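Lipopolysaccharide core heptose(I) kinase RfaP (Pseudomonas aeruginosa, PDB 6DFL) phosphorylates the first heptose of the lipopolysaccharide inner core with ATP and magnesium, and also acts as a protein-tyrosine kinase, autophosphorylating its own tyrosines. Local coordinates at residues E23-R37 with R40-R54. Sequence-based numbering, arbitrary orientation.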
loop_
_atom_site.group_PDB
_atom_site.type_symbol
_atom_site.label_atom_id
_atom_site.label_comp_id
_atom_site.label_asym_id
_atom_site.label_seq_id
_atom_site.Cartn_x
_atom_site.Cartn_y
_atom_site.Cartn_z
ATOM N N GLU A 23 -11.766 16.862 -25.578
ATOM C CA GLU A 23 -12.990 17.546 -25.192
ATOM C C GLU A 23 -14.211 16.984 -25.910
ATOM O O GLU A 23 -15.342 17.250 -25.492
ATOM C CB GLU A 23 -12.855 19.040 -25.483
ATOM C CG GLU A 23 -11.706 19.713 -24.774
ATOM C CD GLU A 23 -12.115 20.293 -23.437
ATOM O OE1 GLU A 23 -11.397 21.179 -22.925
ATOM O OE2 GLU A 23 -13.159 19.872 -22.899
ATOM N N ALA A 24 -14.007 16.228 -26.984
ATOM C CA ALA A 24 -15.102 15.628 -27.731
ATOM C C ALA A 24 -15.390 14.193 -27.312
ATOM O O ALA A 24 -16.414 13.640 -27.727
ATOM C CB ALA A 24 -14.807 15.674 -29.235
ATOM N N LEU A 25 -14.516 13.577 -26.519
ATOM C CA LEU A 25 -14.780 12.242 -26.004
ATOM C C LEU A 25 -15.970 12.273 -25.056
ATOM O O LEU A 25 -16.220 13.269 -24.369
ATOM C CB LEU A 25 -13.556 11.698 -25.281
ATOM C CG LEU A 25 -12.395 11.299 -26.180
ATOM C CD1 LEU A 25 -11.130 11.249 -25.350
ATOM C CD2 LEU A 25 -12.671 9.953 -26.832
ATOM N N GLN A 26 -16.696 11.156 -25.012
ATOM C CA GLN A 26 -17.992 11.099 -24.354
ATOM C C GLN A 26 -18.118 9.860 -23.483
ATOM O O GLN A 26 -17.501 8.819 -23.741
ATOM C CB GLN A 26 -19.126 11.121 -25.383
ATOM C CG GLN A 26 -19.331 12.486 -26.005
ATOM C CD GLN A 26 -19.671 12.401 -27.474
ATOM O OE1 GLN A 26 -20.737 11.904 -27.848
ATOM N NE2 GLN A 26 -18.764 12.877 -28.320
ATOM N N GLY A 27 -18.939 9.991 -22.456
ATOM C CA GLY A 27 -19.196 8.917 -21.525
ATOM C C GLY A 27 -19.583 9.493 -20.176
ATOM O O GLY A 27 -19.802 10.695 -20.032
ATOM N N LYS A 28 -19.668 8.602 -19.185
ATOM C CA LYS A 28 -20.056 9.019 -17.844
ATOM C C LYS A 28 -19.089 10.077 -17.331
ATOM O O LYS A 28 -17.921 9.774 -17.060
ATOM C CB LYS A 28 -20.104 7.821 -16.892
ATOM C CG LYS A 28 -20.572 8.173 -15.483
ATOM C CD LYS A 28 -21.194 6.971 -14.778
ATOM C CE LYS A 28 -20.206 5.813 -14.645
ATOM N NZ LYS A 28 -20.827 4.612 -14.007
ATOM N N VAL A 29 -19.566 11.321 -17.211
ATOM C CA VAL A 29 -18.748 12.467 -16.824
ATOM C C VAL A 29 -18.774 12.625 -15.306
ATOM O O VAL A 29 -19.802 12.381 -14.663
ATOM C CB VAL A 29 -19.252 13.740 -17.529
ATOM C CG1 VAL A 29 -18.383 14.945 -17.171
ATOM C CG2 VAL A 29 -19.297 13.528 -19.035
ATOM N N TYR A 30 -17.640 13.034 -14.723
ATOM C CA TYR A 30 -17.521 13.183 -13.272
ATOM C C TYR A 30 -17.035 14.572 -12.867
ATOM O O TYR A 30 -17.471 15.583 -13.434
ATOM C CB TYR A 30 -16.553 12.155 -12.667
ATOM C CG TYR A 30 -16.720 10.715 -13.089
ATOM C CD1 TYR A 30 -17.494 9.834 -12.346
ATOM C CD2 TYR A 30 -16.054 10.219 -14.201
ATOM C CE1 TYR A 30 -17.624 8.496 -12.716
ATOM C CE2 TYR A 30 -16.176 8.890 -14.579
ATOM C CZ TYR A 30 -16.963 8.029 -13.834
ATOM O OH TYR A 30 -17.079 6.702 -14.210
ATOM N N ARG A 31 -16.077 14.595 -11.926
ATOM C CA ARG A 31 -15.742 15.774 -11.121
ATOM C C ARG A 31 -15.416 16.997 -11.970
ATOM O O ARG A 31 -14.634 16.924 -12.919
ATOM C CB ARG A 31 -14.546 15.458 -10.217
ATOM C CG ARG A 31 -14.448 14.007 -9.763
ATOM C CD ARG A 31 -13.074 13.415 -10.055
ATOM N NE ARG A 31 -12.718 12.380 -9.085
ATOM C CZ ARG A 31 -11.751 11.473 -9.255
ATOM N NH1 ARG A 31 -11.509 10.577 -8.299
ATOM N NH2 ARG A 31 -11.024 11.444 -10.376
ATOM N N GLU A 32 -15.999 18.142 -11.596
ATOM C CA GLU A 32 -15.795 19.389 -12.331
ATOM C C GLU A 32 -15.135 20.458 -11.459
ATOM O O GLU A 32 -15.633 21.588 -11.380
ATOM C CB GLU A 32 -17.129 19.912 -12.885
ATOM C CG GLU A 32 -17.681 19.165 -14.112
ATOM C CD GLU A 32 -17.401 19.900 -15.407
ATOM O OE1 GLU A 32 -16.890 21.038 -15.338
ATOM O OE2 GLU A 32 -17.687 19.342 -16.489
ATOM N N LEU A 33 -14.001 20.116 -10.830
ATOM C CA LEU A 33 -13.305 20.978 -9.865
ATOM C C LEU A 33 -12.570 22.117 -10.573
ATOM O O LEU A 33 -11.356 22.069 -10.809
ATOM C CB LEU A 33 -12.324 20.161 -9.032
ATOM C CG LEU A 33 -12.833 19.218 -7.942
ATOM C CD1 LEU A 33 -12.384 17.800 -8.245
ATOM C CD2 LEU A 33 -12.328 19.666 -6.569
ATOM N N GLU A 34 -13.333 23.170 -10.901
ATOM C CA GLU A 34 -12.817 24.418 -11.466
ATOM C C GLU A 34 -11.975 24.174 -12.720
ATOM O O GLU A 34 -10.745 24.062 -12.639
ATOM C CB GLU A 34 -11.998 25.179 -10.411
ATOM C CG GLU A 34 -12.431 26.636 -10.186
ATOM C CD GLU A 34 -11.690 27.317 -9.033
ATOM O OE1 GLU A 34 -10.443 27.386 -9.069
ATOM O OE2 GLU A 34 -12.359 27.784 -8.086
ATOM N N GLY A 35 -12.628 24.090 -13.882
ATOM C CA GLY A 35 -11.915 23.855 -15.123
ATOM C C GLY A 35 -11.551 22.402 -15.337
ATOM O O GLY A 35 -11.514 21.934 -16.479
ATOM N N ARG A 36 -11.293 21.678 -14.245
ATOM C CA ARG A 36 -10.966 20.261 -14.322
ATOM C C ARG A 36 -12.168 19.458 -14.829
ATOM O O ARG A 36 -13.278 19.978 -14.990
ATOM C CB ARG A 36 -10.495 19.745 -12.959
ATOM C CG ARG A 36 -9.176 18.960 -13.018
ATOM C CD ARG A 36 -8.418 18.985 -11.689
ATOM N NE ARG A 36 -8.758 17.847 -10.837
ATOM C CZ ARG A 36 -8.461 17.761 -9.543
ATOM N NH1 ARG A 36 -8.813 16.683 -8.850
ATOM N NH2 ARG A 36 -7.824 18.758 -8.939
ATOM N N ARG A 37 -11.925 18.172 -15.103
ATOM C CA ARG A 37 -12.942 17.280 -15.650
ATOM C C ARG A 37 -12.400 15.859 -15.688
ATOM O O ARG A 37 -11.231 15.649 -16.028
ATOM C CB ARG A 37 -13.366 17.715 -17.059
ATOM C CG ARG A 37 -14.670 17.101 -17.548
ATOM C CD ARG A 37 -15.173 17.842 -18.782
ATOM N NE ARG A 37 -14.692 17.243 -20.019
ATOM C CZ ARG A 37 -15.456 16.928 -21.061
ATOM N NH1 ARG A 37 -16.770 17.173 -21.041
ATOM N NH2 ARG A 37 -14.897 16.381 -22.136
ATOM N N ARG A 40 -15.301 8.763 -18.003
ATOM C CA ARG A 40 -15.009 7.446 -18.556
ATOM C C ARG A 40 -15.494 7.370 -19.996
ATOM O O ARG A 40 -16.576 7.869 -20.328
ATOM C CB ARG A 40 -15.677 6.343 -17.735
ATOM C CG ARG A 40 -15.439 4.952 -18.279
ATOM C CD ARG A 40 -16.026 3.920 -17.335
ATOM N NE ARG A 40 -15.595 2.564 -17.644
ATOM C CZ ARG A 40 -16.110 1.815 -18.615
ATOM N NH1 ARG A 40 -17.075 2.295 -19.382
ATOM N NH2 ARG A 40 -15.655 0.585 -18.821
ATOM N N THR A 41 -14.688 6.754 -20.854
ATOM C CA THR A 41 -15.045 6.618 -22.256
ATOM C C THR A 41 -14.576 5.256 -22.738
ATOM O O THR A 41 -13.722 4.620 -22.122
ATOM C CB THR A 41 -14.447 7.751 -23.112
ATOM O OG1 THR A 41 -14.984 7.704 -24.442
ATOM C CG2 THR A 41 -12.934 7.640 -23.171
ATOM N N GLU A 42 -15.166 4.791 -23.835
ATOM C CA GLU A 42 -14.818 3.494 -24.395
ATOM C C GLU A 42 -14.394 3.656 -25.843
ATOM O O GLU A 42 -14.983 4.439 -26.590
ATOM C CB GLU A 42 -15.981 2.509 -24.301
ATOM C CG GLU A 42 -16.416 2.206 -22.877
ATOM C CD GLU A 42 -17.394 1.049 -22.803
ATOM O OE1 GLU A 42 -17.850 0.596 -23.877
ATOM O OE2 GLU A 42 -17.701 0.588 -21.677
ATOM N N VAL A 43 -13.353 2.926 -26.226
ATOM C CA VAL A 43 -12.916 2.823 -27.611
ATOM C C VAL A 43 -12.793 1.337 -27.898
ATOM O O VAL A 43 -11.940 0.660 -27.311
ATOM C CB VAL A 43 -11.586 3.544 -27.871
ATOM C CG1 VAL A 43 -11.225 3.464 -29.343
ATOM C CG2 VAL A 43 -11.659 4.993 -27.416
ATOM N N ASP A 44 -13.648 0.824 -28.780
ATOM C CA ASP A 44 -13.737 -0.616 -29.015
ATOM C C ASP A 44 -13.951 -1.356 -27.697
ATOM O O ASP A 44 -13.346 -2.394 -27.430
ATOM C CB ASP A 44 -12.500 -1.129 -29.752
ATOM C CG ASP A 44 -12.430 -0.623 -31.181
ATOM O OD1 ASP A 44 -13.316 -0.998 -31.979
ATOM O OD2 ASP A 44 -11.504 0.160 -31.501
ATOM N N GLY A 45 -14.808 -0.789 -26.853
ATOM C CA GLY A 45 -15.214 -1.400 -25.603
ATOM C C GLY A 45 -14.160 -1.474 -24.521
ATOM O O GLY A 45 -14.404 -2.117 -23.496
ATOM N N ARG A 46 -12.998 -0.836 -24.700
ATOM C CA ARG A 46 -11.930 -0.975 -23.709
ATOM C C ARG A 46 -12.260 -0.222 -22.423
ATOM O O ARG A 46 -12.331 -0.818 -21.341
ATOM C CB ARG A 46 -10.586 -0.496 -24.278
ATOM C CG ARG A 46 -10.037 -1.304 -25.461
ATOM C CD ARG A 46 -9.682 -2.737 -25.083
ATOM N NE ARG A 46 -10.167 -3.681 -26.092
ATOM C CZ ARG A 46 -10.096 -5.004 -25.979
ATOM N NH1 ARG A 46 -9.553 -5.551 -24.900
ATOM N NH2 ARG A 46 -10.566 -5.780 -26.947
ATOM N N GLY A 47 -12.466 1.088 -22.514
ATOM C CA GLY A 47 -12.639 1.849 -21.292
ATOM C C GLY A 47 -11.386 2.586 -20.860
ATOM O O GLY A 47 -10.337 1.987 -20.616
ATOM N N TYR A 48 -11.493 3.905 -20.783
ATOM C CA TYR A 48 -10.387 4.784 -20.454
ATOM C C TYR A 48 -10.941 5.945 -19.648
ATOM O O TYR A 48 -12.087 6.358 -19.838
ATOM C CB TYR A 48 -9.693 5.344 -21.699
ATOM C CG TYR A 48 -9.239 4.327 -22.718
ATOM C CD1 TYR A 48 -10.149 3.685 -23.548
ATOM C CD2 TYR A 48 -7.888 4.050 -22.890
ATOM C CE1 TYR A 48 -9.735 2.766 -24.490
ATOM C CE2 TYR A 48 -7.464 3.126 -23.830
ATOM C CZ TYR A 48 -8.392 2.485 -24.630
ATOM O OH TYR A 48 -7.982 1.564 -25.576
ATOM N N PHE A 49 -10.120 6.482 -18.757
ATOM C CA PHE A 49 -10.499 7.652 -17.984
ATOM C C PHE A 49 -9.823 8.871 -18.584
ATOM O O PHE A 49 -8.644 8.820 -18.942
ATOM C CB PHE A 49 -10.138 7.479 -16.511
ATOM C CG PHE A 49 -10.922 6.386 -15.831
ATOM C CD1 PHE A 49 -12.253 6.597 -15.466
ATOM C CD2 PHE A 49 -10.337 5.147 -15.561
ATOM C CE1 PHE A 49 -12.988 5.604 -14.845
ATOM C CE2 PHE A 49 -11.067 4.139 -14.933
ATOM C CZ PHE A 49 -12.403 4.378 -14.575
ATOM N N VAL A 50 -10.595 9.940 -18.757
ATOM C CA VAL A 50 -10.142 11.165 -19.400
ATOM C C VAL A 50 -10.108 12.246 -18.339
ATOM O O VAL A 50 -11.136 12.533 -17.714
ATOM C CB VAL A 50 -11.061 11.572 -20.559
ATOM C CG1 VAL A 50 -10.657 12.938 -21.091
ATOM C CG2 VAL A 50 -11.033 10.523 -21.657
ATOM N N LYS A 51 -8.936 12.838 -18.126
ATOM C CA LYS A 51 -8.778 13.913 -17.158
ATOM C C LYS A 51 -8.304 15.146 -17.912
ATOM O O LYS A 51 -7.241 15.119 -18.538
ATOM C CB LYS A 51 -7.807 13.506 -16.044
ATOM C CG LYS A 51 -8.379 12.458 -15.078
ATOM C CD LYS A 51 -7.335 11.480 -14.556
ATOM C CE LYS A 51 -7.391 10.146 -15.325
ATOM N NZ LYS A 51 -6.513 9.032 -14.775
ATOM N N ILE A 52 -9.105 16.208 -17.879
ATOM C CA ILE A 52 -8.826 17.446 -18.598
ATOM C C ILE A 52 -8.725 18.580 -17.593
ATOM O O ILE A 52 -9.602 18.738 -16.741
ATOM C CB ILE A 52 -9.919 17.768 -19.630
ATOM C CG1 ILE A 52 -10.016 16.674 -20.683
ATOM C CG2 ILE A 52 -9.666 19.124 -20.269
ATOM C CD1 ILE A 52 -11.325 16.749 -21.465
ATOM N N HIS A 53 -7.669 19.378 -17.703
ATOM C CA HIS A 53 -7.484 20.563 -16.878
ATOM C C HIS A 53 -7.445 21.726 -17.854
ATOM O O HIS A 53 -6.772 21.643 -18.883
ATOM C CB HIS A 53 -6.198 20.470 -16.041
ATOM C CG HIS A 53 -5.954 19.111 -15.427
ATOM N ND1 HIS A 53 -5.936 18.899 -14.063
ATOM C CD2 HIS A 53 -5.721 17.900 -15.993
ATOM C CE1 HIS A 53 -5.718 17.618 -13.819
ATOM N NE2 HIS A 53 -5.592 16.991 -14.973
ATOM N N ARG A 54 -8.203 22.779 -17.576
ATOM C CA ARG A 54 -8.218 23.909 -18.503
ATOM C C ARG A 54 -8.137 25.250 -17.779
ATOM O O ARG A 54 -7.256 25.459 -16.941
ATOM C CB ARG A 54 -9.460 23.860 -19.387
ATOM C CG ARG A 54 -9.421 24.871 -20.526
ATOM C CD ARG A 54 -10.785 25.007 -21.249
ATOM N NE ARG A 54 -11.894 25.338 -20.349
ATOM C CZ ARG A 54 -12.324 26.574 -20.086
ATOM N NH1 ARG A 54 -11.737 27.625 -20.649
ATOM N NH2 ARG A 54 -13.346 26.757 -19.256
#
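Thr41 OG1, turned anti to its own N (chi1 -171°), gives its proton to Gln26 O at 2.8 Å, arriving tilted from the carbonyl plane. Two backbone hydrogen bonds also join 23-37 to 40-54: Arg40 N donates to Lys28 O at 3.0 Å, and Ile52 N to Arg37 O at 2.9 Å. CA-H...O contacts supplement them, from Gly27 CA to Arg40 O and from Lys51 CA to Arg37 O, which thus accepts one hydrogen bond and a weaker CA-H contact.

Van der Waals packing, apolar and polar, lies beside these bonds. Leu25 CD1 meets Val50 CG2 at 3.8 Å, while Ile52 and Arg37 run side by side, so that CD1 lies at the guanidinium edge, near its plane, 3.7 Å from NH2. The carboxylate of Glu23 lies against the same isoleucine, OE1 3.8 Å from CG2. The methylenes of Arg36 run alongside His53, CG reaching ND1 at 3.4 Å. Tyr30 presents its ring edge to Arg40 N.

Among the charged ends, Glu23 OE2 and Arg37 NH2 form only a long ion pair. Arg40 NH1 bridges to the anti lone pair of Glu42 OE2, and its NH2 pairs with Glu116. Lys51 NZ forms a salt bridge with Glu78, consistent with the lysine-glutamate pair of protein kinases, and a hydrogen bond with Thr114. The end of helix 18-24 and the loop after it pack on the hairpin of strands 37-41 and 48-53, which Arg37 and Ile52 help to pair, at the edge of the five-stranded antiparallel sheet of a kinase-type N-lobe.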